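Local atomic coordinates of sialidase B (Streptococcus pneumoniae TIGR4, PDB entry 4XJZ), a protein that hydrolyses alpha-glycosidic linkages of terminal sialic acid residues in oligosaccharides, glycoproteins and glycolipids, as an exo-sialidase of glycosyl hydrolase family 33. Residues N204-P209 with S221-R226; I302-V307 with N419-T424. The protein carries 1 engineered substitution. All blocks are in the same frame, centred on the assembly; numbering follows the deposited sequence.

Contact 1 (N204-P209 with S221-R226); sequences NYFRIP and SSIDAR. With DMS (dimethyl sulfoxide), chain G.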
ATOM      1  N   ASN A 204       1.050 -11.050   0.848  1.00 12.24           N
ATOM      2  CA  ASN A 204       0.074 -10.779   1.884  1.00 12.79           C
ATOM      3  C   ASN A 204      -0.096  -9.290   2.163  1.00 11.59           C
ATOM      4  O   ASN A 204      -0.995  -8.900   2.904  1.00 14.19           O
ATOM      5  CB  ASN A 204       0.437 -11.517   3.173  1.00 11.08           C
ATOM      6  CG  ASN A 204      -0.764 -11.701   4.106  1.00 16.15           C
ATOM      7  OD1 ASN A 204      -1.919 -11.760   3.674  1.00 16.57           O
ATOM      8  ND2 ASN A 204      -0.489 -11.797   5.403  1.00 15.17           N
ATOM      9  N   TYR A 205       0.767  -8.472   1.546  1.00 11.98           N
ATOM     10  CA  TYR A 205       0.801  -7.019   1.776  1.00 12.09           C
ATOM     11  C   TYR A 205       0.912  -6.280   0.460  1.00 11.65           C
ATOM     12  O   TYR A 205       1.488  -6.796  -0.496  1.00 10.96           O
ATOM     13  CB  TYR A 205       1.980  -6.648   2.700  1.00 12.51           C
ATOM     14  CG  TYR A 205       1.952  -7.517   3.924  1.00 14.81           C
ATOM     15  CD1 TYR A 205       1.086  -7.234   4.972  1.00 13.74           C
ATOM     16  CD2 TYR A 205       2.701  -8.687   3.978  1.00 14.20           C
ATOM     17  CE1 TYR A 205       1.002  -8.080   6.067  1.00 14.51           C
ATOM     18  CE2 TYR A 205       2.635  -9.533   5.080  1.00 14.90           C
ATOM     19  CZ  TYR A 205       1.784  -9.213   6.113  1.00 14.49           C
ATOM     20  OH  TYR A 205       1.682 -10.037   7.206  1.00 14.68           O
ATOM     21  N   PHE A 206       0.353  -5.072   0.430  1.00 12.84           N
ATOM     22  CA  PHE A 206       0.380  -4.222  -0.757  1.00 10.90           C
ATOM     23  C   PHE A 206       0.674  -2.799  -0.343  1.00 13.88           C
ATOM     24  O   PHE A 206       0.239  -2.343   0.728  1.00 12.87           O
ATOM     25  CB  PHE A 206      -0.950  -4.311  -1.514  1.00 14.38           C
ATOM     26  CG  PHE A 206      -1.231  -5.687  -2.039  1.00 12.98           C
ATOM     27  CD1 PHE A 206      -0.644  -6.126  -3.217  1.00 12.12           C
ATOM     28  CD2 PHE A 206      -2.032  -6.567  -1.322  1.00 11.51           C
ATOM     29  CE1 PHE A 206      -0.867  -7.418  -3.690  1.00 14.32           C
ATOM     30  CE2 PHE A 206      -2.252  -7.859  -1.778  1.00 14.62           C
ATOM     31  CZ  PHE A 206      -1.671  -8.286  -2.961  1.00 13.69           C
ATOM     32  N   ARG A 207       1.435  -2.102  -1.185  1.00 13.25           N
ATOM     33  CA  ARG A 207       1.810  -0.717  -0.919  1.00 12.43           C
ATOM     34  C   ARG A 207       1.961  -0.010  -2.237  1.00 13.76           C
ATOM     35  O   ARG A 207       2.184  -0.650  -3.275  1.00 12.33           O
ATOM     36  CB  ARG A 207       3.162  -0.641  -0.207  1.00 12.51           C
ATOM     37  CG  ARG A 207       3.189  -1.184   1.191  1.00 17.64           C
ATOM     38  CD  ARG A 207       2.568  -0.203   2.133  1.00 17.68           C
ATOM     39  NE  ARG A 207       3.235   1.111   2.163  1.00 17.07           N
ATOM     40  CZ  ARG A 207       4.317   1.388   2.878  1.00 24.40           C
ATOM     41  NH1 ARG A 207       4.889   0.435   3.595  1.00 23.49           N
ATOM     42  NH2 ARG A 207       4.848   2.609   2.867  1.00 24.22           N
ATOM     43  N   ILE A 208       1.873   1.313  -2.180  1.00 12.53           N
ATOM     44  CA  ILE A 208       2.226   2.196  -3.302  1.00 11.64           C
ATOM     45  C   ILE A 208       1.311   2.042  -4.520  1.00 12.40           C
ATOM     46  O   ILE A 208       1.756   1.633  -5.602  1.00 12.84           O
ATOM     47  CB  ILE A 208       3.722   2.052  -3.718  1.00 12.73           C
ATOM     48  CG1 ILE A 208       4.655   1.768  -2.517  1.00 13.73           C
ATOM     49  CG2 ILE A 208       4.197   3.288  -4.467  1.00 14.55           C
ATOM     50  CD1 ILE A 208       4.631   2.843  -1.416  1.00 13.83           C
ATOM     51  N   PRO A 209       0.028   2.376  -4.341  1.00 12.69           N
ATOM     52  CA  PRO A 209      -0.960   2.219  -5.419  1.00 12.64           C
ATOM     53  C   PRO A 209      -0.799   3.236  -6.528  1.00 14.71           C
ATOM     54  O   PRO A 209      -0.351   4.353  -6.291  1.00 14.91           O
ATOM     55  CB  PRO A 209      -2.280   2.464  -4.700  1.00 12.81           C
ATOM     56  CG  PRO A 209      -1.933   3.404  -3.577  1.00 14.92           C
ATOM     57  CD  PRO A 209      -0.599   2.880  -3.101  1.00 13.09           C
ATOM     58  N   SER A 221      -4.248  -0.254 -12.912  1.00 11.12           N
ATOM     59  CA  SER A 221      -3.645  -0.000 -11.604  1.00  9.67           C
ATOM     60  C   SER A 221      -2.366  -0.809 -11.456  1.00 12.17           C
ATOM     61  O   SER A 221      -2.313  -1.965 -11.846  1.00 13.41           O
ATOM     62  CB  SER A 221      -4.624  -0.425 -10.509  1.00 11.09           C
ATOM     63  OG  SER A 221      -4.011  -0.278  -9.226  1.00 12.18           O
ATOM     64  N   SER A 222      -1.334  -0.202 -10.868  1.00 12.24           N
ATOM     65  CA  SER A 222      -0.150  -0.963 -10.471  1.00 11.85           C
ATOM     66  C   SER A 222       0.068  -0.812  -8.971  1.00 12.73           C
ATOM     67  O   SER A 222      -0.515   0.067  -8.328  1.00 13.18           O
ATOM     68  CB  SER A 222       1.098  -0.588 -11.295  1.00 13.59           C
ATOM     69  OG  SER A 222       1.568   0.730 -11.043  1.00 15.23           O
ATOM     70  N   ILE A 223       0.883  -1.697  -8.413  1.00 12.72           N
ATOM     71  CA  ILE A 223       1.048  -1.762  -6.959  1.00 10.89           C
ATOM     72  C   ILE A 223       2.350  -2.503  -6.650  1.00 13.27           C
ATOM     73  O   ILE A 223       2.831  -3.310  -7.444  1.00 10.99           O
ATOM     74  CB  ILE A 223      -0.134  -2.522  -6.313  1.00 10.94           C
ATOM     75  CG1 ILE A 223      -0.240  -2.265  -4.804  1.00 13.48           C
ATOM     76  CG2 ILE A 223      -0.023  -4.007  -6.542  1.00 13.04           C
ATOM     77  CD1 ILE A 223      -1.129  -1.153  -4.454  1.00 17.24           C
ATOM     78  N   ASP A 224       2.922  -2.220  -5.480  1.00 12.60           N
ATOM     79  CA  ASP A 224       3.962  -3.070  -4.920  1.00 14.18           C
ATOM     80  C   ASP A 224       3.282  -4.260  -4.248  1.00 12.75           C
ATOM     81  O   ASP A 224       2.511  -4.083  -3.294  1.00 11.87           O
ATOM     82  CB  ASP A 224       4.732  -2.345  -3.800  1.00 11.76           C
ATOM     83  CG  ASP A 224       5.803  -1.387  -4.288  1.00 15.33           C
ATOM     84  OD1 ASP A 224       5.727  -0.827  -5.399  1.00 17.04           O
ATOM     85  OD2 ASP A 224       6.741  -1.157  -3.494  1.00 15.80           O
ATOM     86  N   ALA A 225       3.551  -5.464  -4.749  1.00 11.83           N
ATOM     87  CA  ALA A 225       3.138  -6.685  -4.055  1.00 12.43           C
ATOM     88  C   ALA A 225       4.277  -7.034  -3.108  1.00 11.74           C
ATOM     89  O   ALA A 225       5.335  -7.496  -3.542  1.00 12.21           O
ATOM     90  CB  ALA A 225       2.893  -7.818  -5.063  1.00 12.30           C
ATOM     91  N   ARG A 226       4.071  -6.761  -1.814  1.00 12.25           N
ATOM     92  CA  ARG A 226       5.137  -6.872  -0.812  1.00 11.25           C
ATOM     93  C   ARG A 226       4.975  -8.152   0.003  1.00 11.64           C
ATOM     94  O   ARG A 226       3.912  -8.389   0.608  1.00 12.80           O
ATOM     95  CB  ARG A 226       5.160  -5.633   0.083  1.00 14.53           C
ATOM     96  CG  ARG A 226       5.340  -4.328  -0.696  1.00 14.60           C
ATOM     97  CD  ARG A 226       5.973  -3.257   0.172  1.00 14.43           C
ATOM     98  NE  ARG A 226       6.323  -2.076  -0.607  1.00 12.22           N
ATOM     99  CZ  ARG A 226       6.833  -0.963  -0.094  1.00 13.92           C
ATOM    100  NH1 ARG A 226       7.045  -0.877   1.207  1.00 14.63           N
ATOM    101  NH2 ARG A 226       7.139   0.054  -0.883  1.00 14.32           N
TER
HETATM  102  S   DMS G 706       7.963   4.332  -0.711  1.00 22.37           S
HETATM  103  O   DMS G 706       8.095   2.930  -1.235  1.00 20.11           O
HETATM  104  C1  DMS G 706       7.221   4.218   0.943  1.00 20.93           C
HETATM  105  C2  DMS G 706       9.608   4.912  -0.227  1.00 23.29           C
HETATM  106  O   HOH W   1       4.046   0.634  -6.978  1.00 16.65           O

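Contact 2 (I302-V307 with N419-T424); sequences ILLADV and NYIAMT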
ATOM      1  N   ILE A 302       3.352   2.076 -20.720  1.00 13.16           N
ATOM      2  CA  ILE A 302       4.724   2.037 -20.219  1.00 14.17           C
ATOM      3  C   ILE A 302       4.709   2.077 -18.693  1.00 13.27           C
ATOM      4  O   ILE A 302       4.028   2.907 -18.091  1.00 15.14           O
ATOM      5  CB  ILE A 302       5.542   3.206 -20.787  1.00 16.14           C
ATOM      6  CG1 ILE A 302       5.661   3.058 -22.310  1.00 20.43           C
ATOM      7  CG2 ILE A 302       6.921   3.255 -20.169  1.00 18.53           C
ATOM      8  CD1 ILE A 302       6.173   4.301 -23.007  1.00 25.94           C
ATOM      9  N   LEU A 303       5.428   1.148 -18.074  1.00 12.93           N
ATOM     10  CA  LEU A 303       5.515   1.105 -16.622  1.00 15.42           C
ATOM     11  C   LEU A 303       6.973   1.168 -16.202  1.00 13.20           C
ATOM     12  O   LEU A 303       7.797   0.389 -16.683  1.00 14.03           O
ATOM     13  CB  LEU A 303       4.854  -0.174 -16.085  1.00 13.24           C
ATOM     14  CG  LEU A 303       4.781  -0.314 -14.553  1.00 13.89           C
ATOM     15  CD1 LEU A 303       3.519  -1.090 -14.206  1.00 15.31           C
ATOM     16  CD2 LEU A 303       6.001  -1.028 -13.998  1.00 15.10           C
ATOM     17  N   LEU A 304       7.293   2.084 -15.289  1.00 13.19           N
ATOM     18  CA  LEU A 304       8.631   2.138 -14.719  1.00 14.83           C
ATOM     19  C   LEU A 304       8.578   1.743 -13.248  1.00 13.54           C
ATOM     20  O   LEU A 304       7.543   1.886 -12.602  1.00 13.35           O
ATOM     21  CB  LEU A 304       9.220   3.544 -14.856  1.00 14.54           C
ATOM     22  CG  LEU A 304       9.969   3.923 -16.136  1.00 14.75           C
ATOM     23  CD1 LEU A 304       9.133   3.730 -17.372  1.00 18.56           C
ATOM     24  CD2 LEU A 304      10.453   5.370 -16.070  1.00 17.92           C
ATOM     25  N   ALA A 305       9.699   1.266 -12.716  1.00 13.24           N
ATOM     26  CA  ALA A 305       9.813   1.017 -11.271  1.00 13.83           C
ATOM     27  C   ALA A 305      11.271   1.038 -10.856  1.00 14.04           C
ATOM     28  O   ALA A 305      12.143   0.826 -11.684  1.00 14.89           O
ATOM     29  CB  ALA A 305       9.200  -0.330 -10.919  1.00 14.72           C
ATOM     30  N   ASP A 306      11.552   1.260  -9.572  1.00 12.75           N
ATOM     31  CA  ASP A 306      12.915   1.054  -9.085  1.00 14.60           C
ATOM     32  C   ASP A 306      13.248  -0.439  -9.030  1.00 14.41           C
ATOM     33  O   ASP A 306      12.363  -1.276  -8.768  1.00 14.72           O
ATOM     34  CB  ASP A 306      13.116   1.609  -7.666  1.00 13.16           C
ATOM     35  CG  ASP A 306      12.801   3.088  -7.536  1.00 18.48           C
ATOM     36  OD1 ASP A 306      12.846   3.837  -8.530  1.00 16.15           O
ATOM     37  OD2 ASP A 306      12.525   3.503  -6.393  1.00 18.68           O
ATOM     38  N   VAL A 307      14.521  -0.768  -9.246  1.00 12.92           N
ATOM     39  CA  VAL A 307      14.997  -2.151  -9.114  1.00 15.45           C
ATOM     40  C   VAL A 307      16.121  -2.221  -8.105  1.00 14.41           C
ATOM     41  O   VAL A 307      17.086  -1.450  -8.174  1.00 15.98           O
ATOM     42  CB  VAL A 307      15.558  -2.700 -10.433  1.00 20.91           C
ATOM     43  CG1 VAL A 307      15.611  -4.222 -10.391  1.00 17.06           C
ATOM     44  CG2 VAL A 307      14.712  -2.243 -11.571  1.00 21.22           C
ATOM     45  N   ASN A 419      20.715   1.148  -6.506  1.00 14.69           N
ATOM     46  CA  ASN A 419      19.365   1.190  -7.072  1.00 14.95           C
ATOM     47  C   ASN A 419      19.398   1.541  -8.543  1.00 16.08           C
ATOM     48  O   ASN A 419      20.250   2.322  -8.973  1.00 17.73           O
ATOM     49  CB  ASN A 419      18.489   2.197  -6.326  1.00 16.48           C
ATOM     50  CG  ASN A 419      19.093   3.586  -6.306  1.00 21.19           C
ATOM     51  OD1 ASN A 419      20.133   3.816  -5.679  1.00 19.91           O
ATOM     52  ND2 ASN A 419      18.453   4.522  -6.992  1.00 22.00           N
ATOM     53  N   TYR A 420      18.453   0.972  -9.300  1.00 13.43           N
ATOM     54  CA  TYR A 420      18.310   1.232 -10.734  1.00 16.16           C
ATOM     55  C   TYR A 420      16.866   1.616 -11.031  1.00 14.63           C
ATOM     56  O   TYR A 420      15.998   1.491 -10.177  1.00 16.17           O
ATOM     57  CB  TYR A 420      18.654  -0.024 -11.541  1.00 14.83           C
ATOM     58  CG  TYR A 420      20.041  -0.565 -11.262  1.00 15.41           C
ATOM     59  CD1 TYR A 420      21.109  -0.269 -12.105  1.00 15.49           C
ATOM     60  CD2 TYR A 420      20.276  -1.389 -10.164  1.00 15.55           C
ATOM     61  CE1 TYR A 420      22.381  -0.761 -11.847  1.00 18.12           C
ATOM     62  CE2 TYR A 420      21.545  -1.880  -9.894  1.00 17.26           C
ATOM     63  CZ  TYR A 420      22.587  -1.565 -10.741  1.00 18.81           C
ATOM     64  OH  TYR A 420      23.852  -2.055 -10.482  1.00 18.72           O
ATOM     65  N   ILE A 421      16.604   2.092 -12.243  1.00 15.03           N
ATOM     66  CA  ILE A 421      15.219   2.235 -12.693  1.00 14.91           C
ATOM     67  C   ILE A 421      15.053   1.324 -13.896  1.00 14.84           C
ATOM     68  O   ILE A 421      15.933   1.263 -14.751  1.00 16.77           O
ATOM     69  CB  ILE A 421      14.854   3.683 -13.083  1.00 16.00           C
ATOM     70  CG1 ILE A 421      14.909   4.612 -11.873  1.00 17.08           C
ATOM     71  CG2 ILE A 421      13.429   3.754 -13.637  1.00 16.81           C
ATOM     72  CD1 ILE A 421      14.655   6.079 -12.216  1.00 19.37           C
ATOM     73  N   ALA A 422      13.939   0.597 -13.938  1.00 15.37           N
ATOM     74  CA  ALA A 422      13.621  -0.255 -15.082  1.00 15.01           C
ATOM     75  C   ALA A 422      12.323   0.184 -15.737  1.00 13.54           C
ATOM     76  O   ALA A 422      11.467   0.823 -15.113  1.00 14.04           O
ATOM     77  CB  ALA A 422      13.508  -1.684 -14.657  1.00 18.14           C
ATOM     78  N   MET A 423      12.176  -0.211 -16.996  1.00 15.52           N
ATOM     79  CA  MET A 423      10.969   0.056 -17.776  1.00 17.44           C
ATOM     80  C   MET A 423      10.447  -1.235 -18.383  1.00 15.21           C
ATOM     81  O   MET A 423      11.232  -2.070 -18.822  1.00 16.13           O
ATOM     82  CB  MET A 423      11.314   1.047 -18.890  1.00 18.64           C
ATOM     83  CG  MET A 423      10.288   1.186 -19.983  1.00 21.99           C
ATOM     84  SD  MET A 423      10.986   2.293 -21.229  1.00 24.25           S
ATOM     85  CE  MET A 423      10.197   1.648 -22.700  1.00 26.17           C
ATOM     86  N   THR A 424       9.126  -1.398 -18.403  1.00 12.89           N
ATOM     87  CA  THR A 424       8.515  -2.454 -19.206  1.00 13.53           C
ATOM     88  C   THR A 424       7.373  -1.846 -19.994  1.00 14.19           C
ATOM     89  O   THR A 424       6.937  -0.722 -19.716  1.00 15.42           O
ATOM     90  CB  THR A 424       8.013  -3.648 -18.358  1.00 16.61           C
ATOM     91  OG1 THR A 424       7.415  -4.624 -19.225  1.00 17.35           O
ATOM     92  CG2 THR A 424       6.993  -3.213 -17.330  1.00 14.75           C
TER

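Contact 1 (N204-P209 with S221-R226)
Tyr-205 to Arg-207 pair antiparallel with Arg-226 to Asp-224, the axes 4.7 Å apart at 151°, in a blade of the sialidase beta-propeller. The sequence Phe-Arg-Ile-Pro is the signature of the family, and Arg-207 is probably one of the three arginines that bind the substrate carboxylate. Two hydrogen bonds join Arg-207 to Asp-224; at the Tyr-205 end Arg-226 N bonds to Tyr-205 O, while the return bond from Tyr-205 N to Arg-226 O is weak. On the face of Phe-206 and Ala-225, the phenyl CE1 lies 4.0 Å from Ala-225 CB, a methyl small enough to fit close to the phenyl group. On the other face, Arg-207 CB lies over one face of the Arg-226 guanidinium, 3.5 Å from Arg-226 NE, with the two guanidinium planes 44° apart. Glu-631 holds Arg-207 NE; Asp-232, the probable proton acceptor, pairs with Arg-226 NH1. Arg-207 is bent along its chain and lays CG against Arg-226 CD, whereas Arg-226 runs extended and brings NE and NH2 side-on to a single oxygen, Asp-224 OD2. A water bridges Asp-224 OD1 to Ile-208 O. Dimethyl sulfoxide, probably from the crystallisation liquor, accepts a hydrogen bond at its O from Arg-226 NH2, 3.1 Å away.

Contact 2 (I302-V307 with N419-T424)
Val-307 and Ala-422 meet methyl to methyl, CG2 to CB at 3.4 Å, closer than carbons usually pack. Val-307 CG1 is anti to the backbone N (chi1 -162°), which puts CG2 beside that N and over the diagonal neighbour; a short alanine suits this place, since a single methyl already fills the approach. Val-307 also faces Tyr-420, whose ring turns an edge to Val-307 O. The phenol OH is bonded to Thr-416 O, and the ring stands edge-to-face with Phe-407. Farther along this side, Leu-303 and Thr-424 lie alongside each other and point the same way, with Leu-303 CB 3.9 Å from Thr-424 CG2; the threonine combines that methyl with a hydroxyl bonded to Glu-434 O.

Beneath these side chains runs an antiparallel ladder of six hydrogen bonds, part of a propeller blade; the N-H of Ala-422 points to Ala-305 O at 176°. Thr-424 opens the second BNR repeat.

The opposite face is largely aliphatic. Leu-304 lies at a slant to both partners and divides its branches between them, CD1 touching Met-423 CB at 3.8 Å and CD2 touching Ile-421 CG2 at 4.2 Å. Met-423 CG, anti to the backbone N (chi1 166°), reaches Ile-302 CG2, 4.0 Å away. Asp-306 is the polar member: its OD1 passes 4.0 Å from Ile-421 CG1 and accepts a hydrogen bond from Leu-452 N.

Contact 1 closes before contact 2 opens along the chain, and their centres lie 15 Å apart. They belong to different sheets of the propeller: contact 1 joins strands 205-207 and 219-226, contact 2 joins strands 301-308 and 420-426. Strand 286-294 pairs with 301-308 and is touched by side chains of contact 1; the two contacts also meet directly, Ser-222 CB lying 3.8 Å from Leu-303 CD1. Such packing is consistent with adjacent propeller blades, which bring distant parts of the chain to one active site. Contact 1 carries a probable substrate-binding residue, and in contact 2 the side chain of Asp-306 is about 8 Å from that of Glu-503, a predicted active-site residue.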